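Local coordinates for calcium homeostasis modulator protein 5 (Homo sapiens, PDB 7D60) that forms undecameric, cone-shaped assemblies that may act as large-pore cation channels, with gating and conductance likely regulated by membrane lipids, at residues T229-D232 against Y233-L237; P255-F259 against A260-A264; Q276-S279 against T280-V284. All blocks are in the same frame, centred on the assembly; numbering follows the deposited sequence.

Contact 1: residues T229-D232 against Y233-L237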
loop_
_atom_site.group_PDB
_atom_site.type_symbol
_atom_site.label_atom_id
_atom_site.label_comp_id
_atom_site.label_asym_id
_atom_site.label_seq_id
_atom_site.Cartn_x
_atom_site.Cartn_y
_atom_site.Cartn_z
ATOM N N THR A 229 13.404 48.081 -2.770
ATOM C CA THR A 229 14.253 49.230 -2.492
ATOM C C THR A 229 14.342 49.494 -0.997
ATOM O O THR A 229 15.406 49.868 -0.494
ATOM C CB THR A 229 13.720 50.453 -3.233
ATOM O OG1 THR A 229 13.575 50.129 -4.616
ATOM C CG2 THR A 229 14.669 51.623 -3.118
ATOM N N PHE A 230 13.239 49.293 -0.274
ATOM C CA PHE A 230 13.258 49.433 1.178
ATOM C C PHE A 230 14.130 48.368 1.817
ATOM O O PHE A 230 14.861 48.644 2.769
ATOM C CB PHE A 230 11.840 49.342 1.738
ATOM C CG PHE A 230 11.036 50.591 1.580
ATOM C CD1 PHE A 230 11.601 51.752 1.093
ATOM C CD2 PHE A 230 9.700 50.600 1.921
ATOM C CE1 PHE A 230 10.849 52.889 0.954
ATOM C CE2 PHE A 230 8.950 51.736 1.781
ATOM C CZ PHE A 230 9.525 52.880 1.298
ATOM N N LEU A 231 14.079 47.151 1.291
ATOM C CA LEU A 231 14.866 46.046 1.808
ATOM C C LEU A 231 16.342 46.171 1.458
ATOM O O LEU A 231 17.176 45.526 2.095
ATOM C CB LEU A 231 14.291 44.741 1.261
ATOM C CG LEU A 231 14.549 43.374 1.876
ATOM C CD1 LEU A 231 13.291 42.550 1.758
ATOM C CD2 LEU A 231 15.696 42.684 1.173
ATOM N N ASP A 232 16.678 46.990 0.468
ATOM C CA ASP A 232 18.063 47.188 0.067
ATOM C C ASP A 232 18.707 48.356 0.800
ATOM O O ASP A 232 19.889 48.289 1.145
ATOM C CB ASP A 232 18.119 47.398 -1.445
ATOM C CG ASP A 232 19.487 47.782 -1.936
ATOM O OD1 ASP A 232 20.403 46.940 -1.860
ATOM O OD2 ASP A 232 19.644 48.924 -2.415
ATOM N N TYR A 233 17.954 49.424 1.049
ATOM C CA TYR A 233 18.479 50.565 1.782
ATOM C C TYR A 233 18.466 50.355 3.286
ATOM O O TYR A 233 19.078 51.144 4.007
ATOM C CB TYR A 233 17.676 51.818 1.452
ATOM C CG TYR A 233 18.198 52.585 0.274
ATOM C CD1 TYR A 233 18.880 53.778 0.447
ATOM C CD2 TYR A 233 18.002 52.122 -1.017
ATOM C CE1 TYR A 233 19.356 54.485 -0.631
ATOM C CE2 TYR A 233 18.473 52.821 -2.101
ATOM C CZ TYR A 233 19.149 54.000 -1.903
ATOM O OH TYR A 233 19.620 54.700 -2.986
ATOM N N ALA A 234 17.777 49.328 3.776
ATOM C CA ALA A 234 17.792 49.056 5.206
ATOM C C ALA A 234 18.878 48.062 5.578
ATOM O O ALA A 234 19.293 48.016 6.737
ATOM C CB ALA A 234 16.430 48.548 5.666
ATOM N N ASN A 235 19.346 47.263 4.620
ATOM C CA ASN A 235 20.538 46.456 4.846
ATOM C C ASN A 235 21.797 47.303 4.866
ATOM O O ASN A 235 22.721 47.010 5.625
ATOM C CB ASN A 235 20.671 45.384 3.772
ATOM C CG ASN A 235 20.120 44.058 4.208
ATOM O OD1 ASN A 235 20.286 43.655 5.354
ATOM N ND2 ASN A 235 19.474 43.356 3.291
ATOM N N LYS A 236 21.856 48.343 4.043
ATOM C CA LYS A 236 23.025 49.202 4.010
ATOM C C LYS A 236 23.081 50.154 5.190
ATOM O O LYS A 236 24.172 50.593 5.558
ATOM C CB LYS A 236 23.052 50.004 2.712
ATOM C CG LYS A 236 23.508 49.212 1.508
ATOM C CD LYS A 236 23.013 49.835 0.221
ATOM C CE LYS A 236 23.492 51.265 0.081
ATOM N NZ LYS A 236 22.723 52.005 -0.953
ATOM N N LEU A 237 21.942 50.485 5.785
ATOM C CA LEU A 237 21.919 51.367 6.942
ATOM C C LEU A 237 22.218 50.620 8.233
ATOM O O LEU A 237 22.871 51.166 9.124
ATOM C CB LEU A 237 20.564 52.066 7.040
ATOM C CG LEU A 237 20.377 53.107 8.140
ATOM C CD1 LEU A 237 21.455 54.160 8.056
ATOM C CD2 LEU A 237 19.011 53.736 8.046
#
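T229 and Y233 sit one helical turn apart, joined first through the backbone: Y233 N donates to T229 O at 3.0 Å, close to straight at 159°. The next bond along, A234 N to F230 O, is weak and bent at 3.2 Å. T229 ties its own hydroxyl back to Q225 O, one turn earlier, a common way for a helical threonine to satisfy its hydroxyl. That leaves its methyl for apolar contact. With CG2 anti to the backbone N, the branch runs alongside the tyrosine, and CG2 lies 4.0 Å from Y233 CD2.

All of this belongs to the long, probably cytoplasmic helix 209-246, where residues three and four apart share a face. A small alanine suits the buried side at 234, beside K221 of a second subunit. F246 of a third subunit meets the Y233 ring with planes at about 30° and also packs on T229 and F230.

Charged groups gather on the exposed side. The carboxylate of D232 stands nearly perpendicular to the Y233 ring, 86° between planes, with OD2 3.9 Å from CD2. K236 bends at its third torsion and brings NZ over the rim of one ring face; NZ is 4.6 Å from D232 OD2, too far for a salt bridge, though the opposite charges probably still attract.

Contact 2: residues P255-F259 against A260-A264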
loop_
_atom_site.group_PDB
_atom_site.type_symbol
_atom_site.label_atom_id
_atom_site.label_comp_id
_atom_site.label_asym_id
_atom_site.label_seq_id
_atom_site.Cartn_x
_atom_site.Cartn_y
_atom_site.Cartn_z
ATOM N N PRO A 255 22.814 59.365 2.587
ATOM C CA PRO A 255 21.790 60.256 2.023
ATOM C C PRO A 255 20.422 59.586 1.961
ATOM O O PRO A 255 20.262 58.507 1.386
ATOM C CB PRO A 255 22.325 60.573 0.623
ATOM C CG PRO A 255 23.230 59.446 0.293
ATOM C CD PRO A 255 23.775 58.899 1.574
ATOM N N MET A 256 19.437 60.242 2.556
ATOM C CA MET A 256 18.053 59.806 2.611
ATOM C C MET A 256 17.177 60.958 2.153
ATOM O O MET A 256 17.602 62.117 2.201
ATOM C CB MET A 256 17.664 59.385 4.037
ATOM C CG MET A 256 18.376 58.155 4.552
ATOM S SD MET A 256 18.005 56.691 3.582
ATOM C CE MET A 256 16.377 56.305 4.193
ATOM N N PRO A 257 15.961 60.678 1.672
ATOM C CA PRO A 257 15.034 61.769 1.354
ATOM C C PRO A 257 14.611 62.530 2.600
ATOM O O PRO A 257 14.535 61.976 3.696
ATOM C CB PRO A 257 13.844 61.055 0.704
ATOM C CG PRO A 257 14.044 59.619 0.942
ATOM C CD PRO A 257 15.495 59.395 1.126
ATOM N N THR A 258 14.341 63.818 2.421
ATOM C CA THR A 258 14.000 64.681 3.539
ATOM C C THR A 258 12.579 64.403 4.016
ATOM O O THR A 258 11.846 63.596 3.445
ATOM C CB THR A 258 14.142 66.147 3.146
ATOM O OG1 THR A 258 13.350 66.408 1.985
ATOM C CG2 THR A 258 15.584 66.473 2.838
ATOM N N PHE A 259 12.183 65.099 5.083
ATOM C CA PHE A 259 10.843 64.905 5.618
ATOM C C PHE A 259 9.785 65.506 4.710
ATOM O O PHE A 259 8.671 64.982 4.633
ATOM C CB PHE A 259 10.735 65.501 7.019
ATOM C CG PHE A 259 9.437 65.202 7.698
ATOM C CD1 PHE A 259 9.122 63.909 8.074
ATOM C CD2 PHE A 259 8.523 66.209 7.947
ATOM C CE1 PHE A 259 7.924 63.627 8.690
ATOM C CE2 PHE A 259 7.323 65.934 8.563
ATOM C CZ PHE A 259 7.025 64.640 8.935
ATOM N N ALA A 260 10.114 66.585 4.003
ATOM C CA ALA A 260 9.149 67.189 3.093
ATOM C C ALA A 260 8.941 66.346 1.844
ATOM O O ALA A 260 7.896 66.453 1.199
ATOM C CB ALA A 260 9.599 68.596 2.715
ATOM N N ALA A 261 9.911 65.508 1.486
ATOM C CA ALA A 261 9.740 64.622 0.343
ATOM C C ALA A 261 9.038 63.327 0.717
ATOM O O ALA A 261 8.394 62.714 -0.136
ATOM C CB ALA A 261 11.091 64.310 -0.289
ATOM N N TRP A 262 9.165 62.889 1.970
ATOM C CA TRP A 262 8.440 61.707 2.425
ATOM C C TRP A 262 6.948 61.986 2.523
ATOM O O TRP A 262 6.128 61.122 2.202
ATOM C CB TRP A 262 8.961 61.255 3.784
ATOM C CG TRP A 262 10.165 60.369 3.803
ATOM C CD1 TRP A 262 11.372 60.664 4.344
ATOM C CD2 TRP A 262 10.262 59.028 3.324
ATOM N NE1 TRP A 262 12.224 59.609 4.211
ATOM C CE2 TRP A 262 11.567 58.586 3.589
ATOM C CE3 TRP A 262 9.379 58.161 2.686
ATOM C CZ2 TRP A 262 12.008 57.322 3.242
ATOM C CZ3 TRP A 262 9.822 56.908 2.340
ATOM C CH2 TRP A 262 11.122 56.500 2.619
ATOM N N GLU A 263 6.576 63.181 2.979
ATOM C CA GLU A 263 5.167 63.499 3.170
ATOM C C GLU A 263 4.484 63.897 1.872
ATOM O O GLU A 263 3.269 63.725 1.745
ATOM C CB GLU A 263 5.009 64.618 4.198
ATOM C CG GLU A 263 5.587 64.306 5.565
ATOM C CD GLU A 263 4.973 63.076 6.215
ATOM O OE1 GLU A 263 3.813 63.159 6.667
ATOM O OE2 GLU A 263 5.656 62.029 6.290
ATOM N N ALA A 264 5.232 64.430 0.906
ATOM C CA ALA A 264 4.633 64.800 -0.369
ATOM C C ALA A 264 4.341 63.581 -1.229
ATOM O O ALA A 264 3.420 63.612 -2.048
ATOM C CB ALA A 264 5.541 65.766 -1.121
#
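W262 N and E263 N reach back four residues to the carbonyls of T258 and F259. W262 N lies 3.1 Å from T258 O; E263 N is 3.2 Å from F259 O. T258 O takes a second, weak bond from A261 N, so one carbonyl gathers two amides of the first turn.

The carboxylate of E263 is held from outside: OE1 pairs with K86 NZ of the same chain in a salt bridge and accepts a hydrogen bond from S208 of a second subunit. These partners suit a glutamate here, whose carbon chain can meanwhile lie over a ring. With CG anti to the carbonyl carbon (chi1 -59°), E263 sets CG above one face of F259 in a CH-pi contact, 3.9 Å from the ring centroid. The bend at the second torsion then folds the carboxylate along the ring, its plane 8° from the ring's, and OE2 comes 3.7 Å from F259 CE1.

This is the start of the short helix 259-264, with T258 at the N-cap position. P257 precedes the cap, where an extended backbone readily accepts proline and no amide hydrogen is needed.

The proline ring turns inward over one face of the W262 indole, near its rim, CG lying 3.8 Å from CE2. P257 O accepts a hydrogen bond from Q276 of the second subunit. Small A261 rests its methyl 3.8 Å from T258 OG1 and 4.4 Å from P257 CB. Beyond these, F246 and F245 of a third subunit pack on P257 and A261, while Q211 of the second subunit lies against F259, W262 and E263.

Contact 3: residues Q276-S279 against T280-V284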
loop_
_atom_site.group_PDB
_atom_site.type_symbol
_atom_site.label_atom_id
_atom_site.label_comp_id
_atom_site.label_asym_id
_atom_site.label_seq_id
_atom_site.Cartn_x
_atom_site.Cartn_y
_atom_site.Cartn_z
ATOM N N GLN A 276 -0.346 63.390 -17.567
ATOM C CA GLN A 276 -0.796 62.072 -17.136
ATOM C C GLN A 276 0.272 61.433 -16.257
ATOM O O GLN A 276 1.302 60.963 -16.741
ATOM C CB GLN A 276 -1.152 61.204 -18.338
ATOM C CG GLN A 276 -0.238 61.332 -19.542
ATOM C CD GLN A 276 -0.852 60.742 -20.787
ATOM O OE1 GLN A 276 -2.068 60.615 -20.888
ATOM N NE2 GLN A 276 -0.009 60.363 -21.738
ATOM N N HIS A 277 0.021 61.421 -14.955
ATOM C CA HIS A 277 0.853 60.723 -13.990
ATOM C C HIS A 277 0.061 59.563 -13.409
ATOM O O HIS A 277 -1.134 59.695 -13.146
ATOM C CB HIS A 277 1.307 61.663 -12.877
ATOM C CG HIS A 277 2.037 62.869 -13.369
ATOM N ND1 HIS A 277 1.577 64.150 -13.167
ATOM C CD2 HIS A 277 3.198 62.989 -14.053
ATOM C CE1 HIS A 277 2.422 65.008 -13.706
ATOM N NE2 HIS A 277 3.413 64.329 -14.252
ATOM N N TYR A 278 0.724 58.433 -13.213
ATOM C CA TYR A 278 0.047 57.210 -12.817
ATOM C C TYR A 278 0.167 56.904 -11.333
ATOM O O TYR A 278 -0.397 55.909 -10.876
ATOM C CB TYR A 278 0.574 56.039 -13.642
ATOM C CG TYR A 278 0.294 56.196 -15.110
ATOM C CD1 TYR A 278 -0.982 55.996 -15.614
ATOM C CD2 TYR A 278 1.293 56.569 -15.990
ATOM C CE1 TYR A 278 -1.247 56.152 -16.952
ATOM C CE2 TYR A 278 1.036 56.728 -17.325
ATOM C CZ TYR A 278 -0.235 56.519 -17.800
ATOM O OH TYR A 278 -0.490 56.676 -19.136
ATOM N N SER A 279 0.882 57.727 -10.573
ATOM C CA SER A 279 0.888 57.647 -9.120
ATOM C C SER A 279 1.254 59.018 -8.585
ATOM O O SER A 279 1.536 59.944 -9.344
ATOM C CB SER A 279 1.857 56.585 -8.601
ATOM O OG SER A 279 3.179 56.851 -9.012
ATOM N N THR A 280 1.239 59.142 -7.263
ATOM C CA THR A 280 1.699 60.374 -6.642
ATOM C C THR A 280 3.208 60.397 -6.463
ATOM O O THR A 280 3.776 61.470 -6.248
ATOM C CB THR A 280 1.003 60.584 -5.299
ATOM O OG1 THR A 280 1.477 61.792 -4.700
ATOM C CG2 THR A 280 1.268 59.430 -4.378
ATOM N N LEU A 281 3.866 59.245 -6.557
ATOM C CA LEU A 281 5.318 59.210 -6.614
ATOM C C LEU A 281 5.831 59.549 -8.004
ATOM O O LEU A 281 6.920 60.107 -8.136
ATOM C CB LEU A 281 5.818 57.834 -6.189
ATOM C CG LEU A 281 7.299 57.678 -5.887
ATOM C CD1 LEU A 281 7.726 58.711 -4.887
ATOM C CD2 LEU A 281 7.554 56.301 -5.349
ATOM N N HIS A 282 5.066 59.214 -9.041
ATOM C CA HIS A 282 5.377 59.659 -10.395
ATOM C C HIS A 282 5.249 61.172 -10.515
ATOM O O HIS A 282 6.003 61.808 -11.254
ATOM C CB HIS A 282 4.447 58.945 -11.376
ATOM C CG HIS A 282 4.778 59.149 -12.822
ATOM N ND1 HIS A 282 3.925 58.766 -13.831
ATOM C CD2 HIS A 282 5.865 59.673 -13.432
ATOM C CE1 HIS A 282 4.465 59.057 -14.998
ATOM N NE2 HIS A 282 5.641 59.611 -14.785
ATOM N N ARG A 283 4.322 61.770 -9.772
ATOM C CA ARG A 283 4.064 63.194 -9.921
ATOM C C ARG A 283 5.129 64.046 -9.243
ATOM O O ARG A 283 5.526 65.078 -9.784
ATOM C CB ARG A 283 2.680 63.531 -9.378
ATOM C CG ARG A 283 2.249 64.953 -9.630
ATOM C CD ARG A 283 1.026 65.299 -8.827
ATOM N NE ARG A 283 1.254 65.091 -7.403
ATOM C CZ ARG A 283 1.213 66.054 -6.491
ATOM N NH1 ARG A 283 0.947 67.300 -6.856
ATOM N NH2 ARG A 283 1.435 65.771 -5.216
ATOM N N VAL A 284 5.616 63.639 -8.069
ATOM C CA VAL A 284 6.614 64.450 -7.378
ATOM C C VAL A 284 8.006 64.295 -7.976
ATOM O O VAL A 284 8.872 65.138 -7.722
ATOM C CB VAL A 284 6.655 64.136 -5.872
ATOM C CG1 VAL A 284 5.288 64.316 -5.264
ATOM C CG2 VAL A 284 7.165 62.739 -5.620
#
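H282 has CG anti to its backbone N (chi1 -172°), which swings the imidazole back toward the loop residues H277 and Y278 that lead into the helix; S279 holds OG between its own N and carbonyl carbon, turning the hydroxyl toward the amides ahead. The result is an N-capped helix start: S279 is the N-cap of helix 280-287, and S279 OG accepts from H282 N at 3.0 Å. Serine suits this place because its short side chain can reach an amide of the first turn. The same hydroxyl has weak bonds to E222 and Y218 of helix 209-246, linking the cap to that helix.

A second polar tie runs the opposite way. Y278 N donates to H282 ND1 over 3.3 Å, nearly straight at 169°, though the amide stands somewhat out of the imidazole plane. As ND1 accepts, any hydrogen on a neutral ring would be expected on NE2. A leucine in place of H282 would probably leave Y278 N without this acceptor and take away the flat face on which H277 rests.

That face receives H277 edge-on: a T-shaped pair with centroids 5.2 Å apart and planes at 81°, CD2 pointing over the centre of the H282 ring. H277 in turn offers one of its faces to R283, whose CA makes a CH-pi contact 4.1 Å from the ring centroid. The arginine chain crosses at about a right angle, its guanidinium reaching a long, weak ion pair with E267. On that same face its CG methylene sits above the ND1 side of the ring, R283 CG 3.7 Å from H277 ND1.

Overall arrangement
From the N terminus, the chain first meets contact 1, a turn within helix 209-246 that closes no loop. After this helix the chain passes through a loop to contact 2, the start of helix 259-264, and another loop leads to contact 3, the start of helix 280-287. The three lie in series, neither nesting nor crossing, on the same side of the chain's centre. Contact 2 sits between the others: F230 CE1 meets W262 CH2 at 4.0 Å, and A264 O lies 3.8 Å from T280 OG1, whereas contacts 1 and 3 stay about 8 Å apart at their nearest atoms. Together they pack three helices against neighbouring subunits.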